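Malate synthase (Haloferax volcanii, PDB 3OYZ) catalyses the magnesium-dependent Claisen condensation of acetyl-CoA with glyoxylate and the hydrolysis of malyl-CoA to malate and CoA in the glyoxylate cycle. Local coordinates at residues 64-69 with 81-86; 103-108 with 114-119; 415-420 with 424-429. All blocks are in the same frame, centred on the assembly; numbering follows the deposited sequence.

How the interactions relate
Interactions 1 and 2 are neighbours in the TIM barrel, with centres about 8 Å apart. They come in series along the chain. Interaction 1 sets helix 59-73 against the loop after strand 80-81. Interaction 2 joins the end of helix 92-105 to the segment that enters strand 118-121. They meet through a probable hydrogen bond from H117 N to I81 O. Interaction 3 lies near the C-terminus, on the other side of the chain's centre. Its centre is about 45 Å from interaction 1 and about 52 Å from interaction 2. Two contacts thus belong to the barrel beside the loop with substrate-binding R84. The third, away from the annotated sites, packs two helices beside a second subunit.

Interaction 1: 64-69 with 81-86; sequences ENIVEV and IHPRMV. With ACO (acetyl coenzyme *a), chain B; PYR (pyruvic acid), chain C.
I66 of barrel helix 59-73 packs on P83 and M85 of the loop that follows strand 80-81. This loop carries substrate-binding R84. The two branches of I66 divide the work. CG2 lies 4.2 Å from P83 CG, and CD1 lies 4.0 Å from M85 CE. The M85 chain is bent, and this brings its methyl end back to the helix. The contact is small, wholly apolar and buried. F119 of strand 118-121 and I105 of helix 92-105 also touch M85.

In a TIM barrel the loops after the strands carry the active site, and the helices pack outside the sheet. Here the P83 ring faces the helix. The R84 side chain leaves the backbone away from the helix, and its guanidinium reaches the ligands. R84 CG is anti to the backbone N (chi1 176°), and a bend at chi3 (78°) turns the guanidinium. Both ligands meet its edge in the plane of the group. NH1 donates to pyruvate O3 at 2.8 Å (165°). NH2 donates to the thioester O of acetyl-CoA at 2.9 Å. NH2 also forms salt bridges with D49 and E51. A methionine in its place would probably leave both ligand oxygens without these donors and the two acidic residues without their charged mate.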
loop_
_atom_site.group_PDB
_atom_site.type_symbol
_atom_site.label_atom_id
_atom_site.label_comp_id
_atom_site.label_asym_id
_atom_site.label_seq_id
_atom_site.Cartn_x
_atom_site.Cartn_y
_atom_site.Cartn_z
ATOM N N GLU A 64 -4.773 -38.637 -11.821
ATOM C CA GLU A 64 -4.253 -39.727 -12.712
ATOM C C GLU A 64 -3.717 -39.183 -14.024
ATOM O O GLU A 64 -2.578 -39.496 -14.392
ATOM C CB GLU A 64 -5.276 -40.862 -12.922
ATOM C CG GLU A 64 -5.317 -41.702 -11.650
ATOM C CD GLU A 64 -6.655 -42.418 -11.470
ATOM O OE1 GLU A 64 -7.571 -42.225 -12.316
ATOM O OE2 GLU A 64 -6.805 -43.157 -10.464
ATOM N N ASN A 65 -4.457 -38.240 -14.610
ATOM C CA ASN A 65 -4.010 -37.642 -15.871
ATOM C C ASN A 65 -2.685 -36.971 -15.694
ATOM O O ASN A 65 -1.801 -37.090 -16.560
ATOM C CB ASN A 65 -5.036 -36.650 -16.435
ATOM C CG ASN A 65 -6.218 -37.361 -17.009
ATOM O OD1 ASN A 65 -6.150 -38.576 -17.061
ATOM N ND2 ASN A 65 -7.330 -36.689 -17.282
ATOM N N ILE A 66 -2.538 -36.261 -14.560
ATOM C CA ILE A 66 -1.244 -35.669 -14.259
ATOM C C ILE A 66 -0.128 -36.678 -14.229
ATOM O O ILE A 66 0.961 -36.467 -14.765
ATOM C CB ILE A 66 -1.262 -34.906 -12.830
ATOM C CG1 ILE A 66 -2.041 -33.610 -12.974
ATOM C CG2 ILE A 66 0.171 -34.617 -12.417
ATOM C CD1 ILE A 66 -2.520 -32.928 -11.572
ATOM N N VAL A 67 -0.321 -37.771 -13.516
ATOM C CA VAL A 67 0.742 -38.787 -13.498
ATOM C C VAL A 67 1.055 -39.338 -14.914
ATOM O O VAL A 67 2.214 -39.439 -15.334
ATOM C CB VAL A 67 0.430 -39.997 -12.594
ATOM C CG1 VAL A 67 1.501 -41.114 -12.788
ATOM C CG2 VAL A 67 0.383 -39.617 -11.146
ATOM N N GLU A 68 -0.001 -39.639 -15.650
ATOM C CA GLU A 68 0.128 -40.221 -17.017
ATOM C C GLU A 68 0.835 -39.301 -18.011
ATOM O O GLU A 68 1.844 -39.715 -18.616
ATOM C CB GLU A 68 -1.288 -40.557 -17.490
ATOM C CG GLU A 68 -1.426 -41.550 -18.656
ATOM C CD GLU A 68 -2.770 -41.418 -19.362
ATOM O OE1 GLU A 68 -3.857 -41.316 -18.751
ATOM O OE2 GLU A 68 -2.748 -41.408 -20.606
ATOM N N VAL A 69 0.360 -38.054 -18.154
ATOM C CA VAL A 69 1.030 -37.119 -19.054
ATOM C C VAL A 69 2.458 -36.771 -18.698
ATOM O O VAL A 69 3.348 -36.747 -19.573
ATOM C CB VAL A 69 0.250 -35.830 -19.273
ATOM C CG1 VAL A 69 1.087 -34.872 -20.123
ATOM C CG2 VAL A 69 -1.161 -36.146 -19.815
ATOM N N ILE A 81 7.840 -27.951 -14.237
ATOM C CA ILE A 81 6.501 -28.409 -13.991
ATOM C C ILE A 81 6.158 -28.413 -12.449
ATOM O O ILE A 81 6.810 -29.049 -11.625
ATOM C CB ILE A 81 6.267 -29.824 -14.590
ATOM C CG1 ILE A 81 6.761 -29.923 -16.076
ATOM C CG2 ILE A 81 4.800 -30.279 -14.427
ATOM C CD1 ILE A 81 6.381 -31.340 -16.728
ATOM N N HIS A 82 5.080 -27.742 -12.102
ATOM C CA HIS A 82 4.669 -27.584 -10.682
ATOM C C HIS A 82 3.174 -27.692 -10.697
ATOM O O HIS A 82 2.508 -26.674 -10.824
ATOM C CB HIS A 82 5.044 -26.125 -10.271
ATOM C CG HIS A 82 6.516 -25.852 -10.182
ATOM N ND1 HIS A 82 7.208 -25.852 -8.986
ATOM C CD2 HIS A 82 7.398 -25.425 -11.125
ATOM C CE1 HIS A 82 8.468 -25.532 -9.210
ATOM N NE2 HIS A 82 8.599 -25.223 -10.495
ATOM N N PRO A 83 2.555 -28.884 -10.512
ATOM C CA PRO A 83 1.110 -28.956 -10.547
ATOM C C PRO A 83 0.370 -28.300 -9.348
ATOM O O PRO A 83 0.926 -28.296 -8.229
ATOM C CB PRO A 83 0.853 -30.481 -10.429
ATOM C CG PRO A 83 2.029 -31.140 -10.933
ATOM C CD PRO A 83 3.174 -30.220 -10.444
ATOM N N ARG A 84 -0.817 -27.758 -9.548
ATOM C CA ARG A 84 -1.586 -27.165 -8.441
ATOM C C ARG A 84 -2.506 -28.233 -7.854
ATOM O O ARG A 84 -3.357 -28.778 -8.577
ATOM C CB ARG A 84 -2.374 -25.911 -8.878
ATOM C CG ARG A 84 -3.280 -25.307 -7.721
ATOM C CD ARG A 84 -3.562 -23.851 -7.912
ATOM N NE ARG A 84 -4.615 -23.629 -8.914
ATOM C CZ ARG A 84 -5.336 -22.524 -9.043
ATOM N NH1 ARG A 84 -5.224 -21.436 -8.239
ATOM N NH2 ARG A 84 -6.272 -22.527 -9.964
ATOM N N MET A 85 -2.388 -28.456 -6.537
ATOM C CA MET A 85 -3.221 -29.363 -5.772
ATOM C C MET A 85 -4.368 -28.589 -5.111
ATOM O O MET A 85 -4.319 -27.349 -4.937
ATOM C CB MET A 85 -2.338 -30.039 -4.704
ATOM C CG MET A 85 -1.112 -30.641 -5.362
ATOM S SD MET A 85 -1.493 -32.302 -6.093
ATOM C CE MET A 85 -1.965 -31.782 -7.732
ATOM N N VAL A 86 -5.349 -29.313 -4.589
ATOM C CA VAL A 86 -6.370 -28.571 -3.836
ATOM C C VAL A 86 -5.856 -28.266 -2.414
ATOM O O VAL A 86 -4.962 -28.969 -1.947
ATOM C CB VAL A 86 -7.740 -29.279 -3.743
ATOM C CG1 VAL A 86 -8.349 -29.395 -5.151
ATOM C CG2 VAL A 86 -7.601 -30.675 -3.123
HETATM N N1A ACO B . -3.944 -25.396 -21.502
HETATM C C2A ACO B . -3.779 -26.195 -22.574
HETATM N N3A ACO B . -4.349 -25.895 -23.754
HETATM C C4A ACO B . -5.131 -24.801 -23.942
HETATM C C5A ACO B . -5.327 -23.904 -22.783
HETATM C C6A ACO B . -4.709 -24.280 -21.497
HETATM N N6A ACO B . -4.955 -23.453 -20.446
HETATM N N7A ACO B . -6.122 -22.901 -23.176
HETATM C C8A ACO B . -6.435 -23.136 -24.473
HETATM N N9A ACO B . -5.812 -24.226 -24.939
HETATM C C1B ACO B . -5.942 -24.719 -26.348
HETATM C C2B ACO B . -7.386 -24.508 -26.783
HETATM O O2B ACO B . -8.161 -25.631 -26.366
HETATM C C3B ACO B . -7.271 -24.351 -28.286
HETATM O O3B ACO B . -7.101 -25.701 -28.728
HETATM P P3B ACO B . -7.446 -26.283 -30.231
HETATM O O7A ACO B . -6.030 -26.360 -30.779
HETATM O O8A ACO B . -8.363 -25.199 -30.757
HETATM O O9A ACO B . -8.160 -27.602 -30.040
HETATM C C4B ACO B . -5.962 -23.591 -28.427
HETATM O O4B ACO B . -5.164 -23.961 -27.293
HETATM C C5B ACO B . -6.176 -22.083 -28.370
HETATM O O5B ACO B . -7.195 -21.844 -27.398
HETATM P P1A ACO B . -7.917 -20.419 -27.246
HETATM O O1A ACO B . -8.792 -20.033 -28.394
HETATM O O2A ACO B . -6.787 -19.465 -26.989
HETATM O O3A ACO B . -8.859 -20.418 -25.951
HETATM P P2A ACO B . -10.269 -21.179 -25.916
HETATM O O4A ACO B . -9.859 -22.458 -26.573
HETATM O O5A ACO B . -11.339 -20.159 -26.247
HETATM O O6A ACO B . -10.589 -21.492 -24.352
HETATM C CBP ACO B . -10.438 -21.201 -21.914
HETATM C CCP ACO B . -10.548 -20.528 -23.288
HETATM C CDP ACO B . -11.626 -22.127 -21.664
HETATM C CEP ACO B . -10.498 -20.090 -20.874
HETATM C CAP ACO B . -9.172 -22.056 -21.773
HETATM O OAP ACO B . -8.127 -21.225 -22.260
HETATM C C9P ACO B . -8.840 -22.452 -20.349
HETATM O O9P ACO B . -9.528 -23.299 -19.769
HETATM N N8P ACO B . -7.805 -21.814 -19.777
HETATM C C7P ACO B . -7.422 -22.158 -18.414
HETATM C C6P ACO B . -8.394 -21.626 -17.349
HETATM C C5P ACO B . -7.687 -21.841 -16.023
HETATM O O5P ACO B . -6.562 -22.337 -16.004
HETATM N N4P ACO B . -8.340 -21.406 -14.947
HETATM C C3P ACO B . -7.828 -21.473 -13.589
HETATM C C2P ACO B . -6.647 -20.523 -13.379
HETATM S S1P ACO B . -7.507 -19.059 -12.885
HETATM C C ACO B . -7.942 -19.178 -11.262
HETATM O O ACO B . -7.957 -20.225 -10.645
HETATM C CH3 ACO B . -8.380 -17.911 -10.593
HETATM C C PYR C . -7.487 -16.848 -8.289
HETATM O O PYR C . -8.230 -17.127 -7.288
HETATM O OXT PYR C . -7.347 -15.655 -8.747
HETATM C CA PYR C . -6.701 -17.885 -8.792
HETATM O O3 PYR C . -6.745 -19.066 -8.242
HETATM C CB PYR C . -5.750 -17.628 -9.901
#

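Interaction 2: 103-108 with 114-119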
loop_
_atom_site.group_PDB
_atom_site.type_symbol
_atom_site.label_atom_id
_atom_site.label_comp_id
_atom_site.label_asym_id
_atom_site.label_seq_id
_atom_site.Cartn_x
_atom_site.Cartn_y
_atom_site.Cartn_z
ATOM N N LEU A 103 0.789 -37.233 -2.738
ATOM C CA LEU A 103 1.447 -38.476 -2.392
ATOM C C LEU A 103 1.368 -39.472 -3.621
ATOM O O LEU A 103 2.372 -40.101 -3.971
ATOM C CB LEU A 103 0.733 -39.029 -1.166
ATOM C CG LEU A 103 1.319 -40.248 -0.440
ATOM C CD1 LEU A 103 2.729 -40.037 0.136
ATOM C CD2 LEU A 103 0.327 -40.734 0.627
ATOM N N ASP A 104 0.202 -39.621 -4.240
ATOM C CA ASP A 104 0.003 -40.456 -5.465
ATOM C C ASP A 104 0.894 -40.008 -6.613
ATOM O O ASP A 104 1.667 -40.807 -7.182
ATOM C CB ASP A 104 -1.448 -40.355 -5.977
ATOM C CG ASP A 104 -2.455 -40.932 -5.020
ATOM O OD1 ASP A 104 -2.028 -41.723 -4.147
ATOM O OD2 ASP A 104 -3.667 -40.601 -5.139
ATOM N N ILE A 105 0.842 -38.707 -6.916
ATOM C CA ILE A 105 1.618 -38.140 -8.009
ATOM C C ILE A 105 3.109 -38.391 -7.861
ATOM O O ILE A 105 3.769 -38.619 -8.889
ATOM C CB ILE A 105 1.256 -36.676 -8.273
ATOM C CG1 ILE A 105 -0.205 -36.637 -8.719
ATOM C CG2 ILE A 105 2.194 -36.030 -9.251
ATOM C CD1 ILE A 105 -0.871 -35.245 -8.612
ATOM N N THR A 106 3.666 -38.409 -6.643
ATOM C CA THR A 106 5.130 -38.517 -6.565
ATOM C C THR A 106 5.610 -39.949 -6.358
ATOM O O THR A 106 6.787 -40.190 -6.116
ATOM C CB THR A 106 5.686 -37.695 -5.345
ATOM O OG1 THR A 106 4.841 -38.026 -4.238
ATOM C CG2 THR A 106 5.479 -36.191 -5.592
ATOM N N ASP A 107 4.718 -40.919 -6.365
ATOM C CA ASP A 107 5.179 -42.321 -6.258
ATOM C C ASP A 107 6.216 -42.541 -7.371
ATOM O O ASP A 107 5.859 -42.385 -8.523
ATOM C CB ASP A 107 3.964 -43.224 -6.482
ATOM C CG ASP A 107 4.279 -44.717 -6.390
ATOM O OD1 ASP A 107 5.465 -45.134 -6.349
ATOM O OD2 ASP A 107 3.268 -45.449 -6.339
ATOM N N PRO A 108 7.484 -42.845 -7.062
ATOM C CA PRO A 108 8.591 -42.888 -8.012
ATOM C C PRO A 108 8.460 -44.078 -9.016
ATOM O O PRO A 108 8.963 -44.005 -10.135
ATOM C CB PRO A 108 9.807 -43.151 -7.111
ATOM C CG PRO A 108 9.371 -42.702 -5.767
ATOM C CD PRO A 108 7.953 -43.225 -5.718
ATOM N N GLU A 114 10.260 -37.645 -11.136
ATOM C CA GLU A 114 11.509 -37.210 -11.707
ATOM C C GLU A 114 11.385 -35.978 -12.601
ATOM O O GLU A 114 12.397 -35.315 -12.797
ATOM C CB GLU A 114 12.244 -38.374 -12.442
ATOM C CG GLU A 114 11.303 -39.390 -13.055
ATOM C CD GLU A 114 10.710 -40.379 -12.046
ATOM O OE1 GLU A 114 11.410 -41.149 -11.349
ATOM O OE2 GLU A 114 9.480 -40.428 -11.941
ATOM N N HIS A 115 10.202 -35.652 -13.127
ATOM C CA HIS A 115 10.049 -34.456 -13.963
ATOM C C HIS A 115 9.222 -33.308 -13.300
ATOM O O HIS A 115 8.794 -32.357 -13.978
ATOM C CB HIS A 115 9.414 -34.816 -15.330
ATOM C CG HIS A 115 10.005 -36.059 -15.933
ATOM N ND1 HIS A 115 11.339 -36.173 -16.247
ATOM C CD2 HIS A 115 9.457 -37.274 -16.183
ATOM C CE1 HIS A 115 11.600 -37.403 -16.656
ATOM N NE2 HIS A 115 10.470 -38.085 -16.640
ATOM N N ILE A 116 8.961 -33.436 -12.000
ATOM C CA ILE A 116 8.167 -32.445 -11.219
ATOM C C ILE A 116 9.116 -31.636 -10.328
ATOM O O ILE A 116 9.902 -32.187 -9.599
ATOM C CB ILE A 116 7.083 -33.118 -10.382
ATOM C CG1 ILE A 116 6.048 -33.603 -11.398
ATOM C CG2 ILE A 116 6.341 -32.133 -9.435
ATOM C CD1 ILE A 116 4.859 -34.304 -10.827
ATOM N N HIS A 117 9.109 -30.321 -10.443
ATOM C CA HIS A 117 9.999 -29.558 -9.600
ATOM C C HIS A 117 9.313 -29.149 -8.268
ATOM O O HIS A 117 10.038 -28.680 -7.383
ATOM C CB HIS A 117 10.388 -28.265 -10.304
ATOM C CG HIS A 117 11.661 -28.355 -11.097
ATOM N ND1 HIS A 117 11.744 -29.045 -12.294
ATOM C CD2 HIS A 117 12.865 -27.770 -10.913
ATOM C CE1 HIS A 117 12.966 -28.928 -12.785
ATOM N NE2 HIS A 117 13.664 -28.152 -11.968
ATOM N N GLY A 118 7.984 -29.168 -8.198
ATOM C CA GLY A 118 7.289 -28.807 -6.929
ATOM C C GLY A 118 5.803 -28.709 -7.154
ATOM O O GLY A 118 5.262 -29.234 -8.160
ATOM N N PHE A 119 5.067 -28.162 -6.178
ATOM C CA PHE A 119 3.625 -28.132 -6.273
ATOM C C PHE A 119 3.195 -26.715 -5.850
ATOM O O PHE A 119 3.948 -26.017 -5.139
ATOM C CB PHE A 119 2.968 -29.173 -5.362
ATOM C CG PHE A 119 3.110 -30.625 -5.840
ATOM C CD1 PHE A 119 2.184 -31.134 -6.720
ATOM C CD2 PHE A 119 4.184 -31.424 -5.441
ATOM C CE1 PHE A 119 2.336 -32.426 -7.238
ATOM C CE2 PHE A 119 4.304 -32.733 -5.874
ATOM C CZ PHE A 119 3.381 -33.201 -6.836
#
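I105 and I116 make the closest contact, with I105 CG2 3.5 Å from I116 CD1. One methyl of I105 meets the end of the I116 chain. The two side chains cross at about a right angle. The same CG2 also reaches the ring of F119, 3.9 Å from CZ. It comes in at the ring edge, in the plane of the ring. T106 brings a second methyl to the edge, with its CG2 3.7 Å from F119 CE2. The outer rim of the phenyl ring thus rests on two methyl groups from consecutive residues.

The torsion of T106 separates its polar and apolar branches. OG1 sits between the backbone N and the carbonyl carbon (chi1 46°) and is hydrogen-bonded to M102 O, one turn back. CG2 is left to face the ring. At the far end of the contact, near the surface, the E114 carboxylate stands near P108. E114 OE1 and P108 O, 4.0 Å apart, are two acceptors that simply lie near each other. The E114 chain is bent at chi2, and its CG lies 3.9 Å above one face of the H115 ring, toward the rim.

A further layer of side chains surrounds this core. I66 and V67 of helix 59-73 touch I105, and I70 of the same helix touches I116. M85 touches both I105 and F119. From the next helix, 127-143, F137 reaches F119 and V140 reaches T106.

Strand 80-81, helix 92-105 and strand 118-121 form one beta-alpha-beta crossover. The contact fastens the end of its helix to the entry of the next parallel strand, as in the repeating units of a TIM barrel.

Interaction 3: 415-420 with 424-429; sequences ELEERY and VVERAM
Y420 has its CG anti to the carbonyl carbon (chi1 -62°), which swings the ring beside the backbone N and away from the corner, while CB faces the next helix. V425 has CG1 anti to the backbone N, which turns CG2 toward that CB. The two atoms, Y420 CB and V425 CG2, are 3.9 Å apart. V424 comes beside them, with its CB 4.0 Å from Y420 CB. Its CG2 lies only 3.2 Å from Y420 O, a tight fit at the end of helix 415-420. V425 CG2 also rests 3.9 Å from L416 O.

The short helical segments run at 107° to each other, a corner between two consecutive helices. Helices 413-420 and 422-428 follow each other almost directly. Helix 397-408 backs the corner, with F402 meeting the Y420 ring at about a right angle and Y406 touching V425.

The far end of Y420 leads to the subunit interface. R419 NE donates to Y420 OH at 3.1 Å, nearly straight and in the guanidinium plane. R419 CG lies over one face of the tyrosine ring, toward the rim. Y420 OH and R419 NH2 both hydrogen-bond P273 O of the second subunit.

On the outer rim two carboxylates approach, E417 OE2 and E426 OE2, 4.1 Å apart, with planes turned 71°. A weak hydrogen bond ties E417 OE2 to Y406. The like charges probably repel, and may raise the pKa of one of the pair.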
loop_
_atom_site.group_PDB
_atom_site.type_symbol
_atom_site.label_atom_id
_atom_site.label_comp_id
_atom_site.label_asym_id
_atom_site.label_seq_id
_atom_site.Cartn_x
_atom_site.Cartn_y
_atom_site.Cartn_z
ATOM N N GLU A 415 -39.111 0.083 -0.305
ATOM C CA GLU A 415 -38.266 0.760 -1.293
ATOM C C GLU A 415 -37.448 -0.212 -2.142
ATOM O O GLU A 415 -37.161 0.089 -3.292
ATOM C CB GLU A 415 -37.404 1.857 -0.688
ATOM C CG GLU A 415 -38.229 3.017 -0.150
ATOM C CD GLU A 415 -37.502 3.835 0.906
ATOM O OE1 GLU A 415 -37.029 4.946 0.564
ATOM O OE2 GLU A 415 -37.402 3.386 2.072
ATOM N N LEU A 416 -37.149 -1.404 -1.637
ATOM C CA LEU A 416 -36.314 -2.323 -2.414
ATOM C C LEU A 416 -37.174 -3.021 -3.474
ATOM O O LEU A 416 -36.732 -3.277 -4.607
ATOM C CB LEU A 416 -35.593 -3.342 -1.517
ATOM C CG LEU A 416 -34.496 -2.789 -0.583
ATOM C CD1 LEU A 416 -34.191 -3.841 0.473
ATOM C CD2 LEU A 416 -33.229 -2.436 -1.349
ATOM N N GLU A 417 -38.401 -3.333 -3.057
ATOM C CA GLU A 417 -39.486 -3.683 -3.985
ATOM C C GLU A 417 -39.847 -2.635 -5.034
ATOM O O GLU A 417 -39.870 -2.980 -6.206
ATOM C CB GLU A 417 -40.662 -4.320 -3.261
ATOM C CG GLU A 417 -40.439 -5.817 -3.334
ATOM C CD GLU A 417 -41.071 -6.566 -2.181
ATOM O OE1 GLU A 417 -42.219 -6.191 -1.831
ATOM O OE2 GLU A 417 -40.416 -7.497 -1.640
ATOM N N GLU A 418 -40.030 -1.370 -4.670
ATOM C CA GLU A 418 -40.053 -0.331 -5.700
ATOM C C GLU A 418 -38.830 -0.341 -6.633
ATOM O O GLU A 418 -38.967 -0.314 -7.863
ATOM C CB GLU A 418 -40.218 1.057 -5.072
ATOM C CG GLU A 418 -41.675 1.410 -4.759
ATOM C CD GLU A 418 -41.855 2.259 -3.498
ATOM O OE1 GLU A 418 -40.871 2.884 -3.010
ATOM O OE2 GLU A 418 -43.007 2.283 -2.998
ATOM N N ARG A 419 -37.622 -0.382 -6.065
ATOM C CA ARG A 419 -36.395 -0.279 -6.861
ATOM C C ARG A 419 -36.172 -1.481 -7.791
ATOM O O ARG A 419 -35.783 -1.266 -8.937
ATOM C CB ARG A 419 -35.178 0.141 -5.995
ATOM C CG ARG A 419 -33.872 -0.604 -6.243
ATOM C CD ARG A 419 -32.718 -0.242 -5.258
ATOM N NE ARG A 419 -31.451 -0.442 -5.962
ATOM C CZ ARG A 419 -30.765 0.538 -6.552
ATOM N NH1 ARG A 419 -31.215 1.782 -6.476
ATOM N NH2 ARG A 419 -29.643 0.287 -7.221
ATOM N N TYR A 420 -36.455 -2.709 -7.353
ATOM C CA TYR A 420 -36.239 -3.891 -8.185
ATOM C C TYR A 420 -37.443 -4.591 -8.834
ATOM O O TYR A 420 -37.276 -5.282 -9.847
ATOM C CB TYR A 420 -35.463 -4.986 -7.440
ATOM C CG TYR A 420 -34.070 -4.555 -7.034
ATOM C CD1 TYR A 420 -33.063 -4.385 -7.980
ATOM C CD2 TYR A 420 -33.787 -4.264 -5.707
ATOM C CE1 TYR A 420 -31.783 -3.949 -7.604
ATOM C CE2 TYR A 420 -32.527 -3.827 -5.321
ATOM C CZ TYR A 420 -31.533 -3.690 -6.267
ATOM O OH TYR A 420 -30.305 -3.274 -5.841
ATOM N N VAL A 424 -37.789 -9.800 -9.079
ATOM C CA VAL A 424 -36.321 -9.713 -9.010
ATOM C C VAL A 424 -35.833 -9.945 -7.572
ATOM O O VAL A 424 -34.892 -10.725 -7.357
ATOM C CB VAL A 424 -35.762 -8.369 -9.534
ATOM C CG1 VAL A 424 -34.223 -8.362 -9.473
ATOM C CG2 VAL A 424 -36.277 -8.071 -10.938
ATOM N N VAL A 425 -36.535 -9.344 -6.612
ATOM C CA VAL A 425 -36.238 -9.521 -5.204
ATOM C C VAL A 425 -36.247 -10.970 -4.761
ATOM O O VAL A 425 -35.332 -11.384 -4.039
ATOM C CB VAL A 425 -37.117 -8.654 -4.284
ATOM C CG1 VAL A 425 -36.906 -8.997 -2.814
ATOM C CG2 VAL A 425 -36.848 -7.186 -4.510
ATOM N N GLU A 426 -37.264 -11.737 -5.160
ATOM C CA GLU A 426 -37.474 -13.057 -4.559
ATOM C C GLU A 426 -36.499 -13.994 -5.233
ATOM O O GLU A 426 -36.024 -14.944 -4.611
ATOM C CB GLU A 426 -38.921 -13.562 -4.658
ATOM C CG GLU A 426 -39.920 -12.907 -3.669
ATOM C CD GLU A 426 -39.373 -12.643 -2.241
ATOM O OE1 GLU A 426 -38.723 -13.535 -1.626
ATOM O OE2 GLU A 426 -39.615 -11.525 -1.711
ATOM N N ARG A 427 -36.127 -13.668 -6.466
ATOM C CA ARG A 427 -35.048 -14.408 -7.128
ATOM C C ARG A 427 -33.671 -14.274 -6.447
ATOM O O ARG A 427 -32.984 -15.288 -6.285
ATOM C CB ARG A 427 -34.949 -14.000 -8.599
ATOM C CG ARG A 427 -34.221 -15.027 -9.441
ATOM C CD ARG A 427 -34.687 -14.947 -10.875
ATOM N NE ARG A 427 -33.724 -14.349 -11.790
ATOM C CZ ARG A 427 -32.695 -14.991 -12.341
ATOM N NH1 ARG A 427 -32.441 -16.258 -12.030
ATOM N NH2 ARG A 427 -31.912 -14.350 -13.201
ATOM N N ALA A 428 -33.294 -13.043 -6.077
ATOM C CA ALA A 428 -32.036 -12.686 -5.387
ATOM C C ALA A 428 -31.976 -13.405 -4.060
ATOM O O ALA A 428 -30.993 -14.080 -3.753
ATOM C CB ALA A 428 -31.962 -11.196 -5.120
ATOM N N MET A 429 -33.067 -13.288 -3.306
ATOM C CA MET A 429 -33.173 -14.006 -2.053
ATOM C C MET A 429 -33.016 -15.507 -2.164
ATOM O O MET A 429 -32.803 -16.106 -1.126
ATOM C CB MET A 429 -34.435 -13.659 -1.266
ATOM C CG MET A 429 -34.560 -12.197 -0.909
ATOM S SD MET A 429 -33.009 -11.603 -0.168
ATOM C CE MET A 429 -33.050 -12.196 1.511
#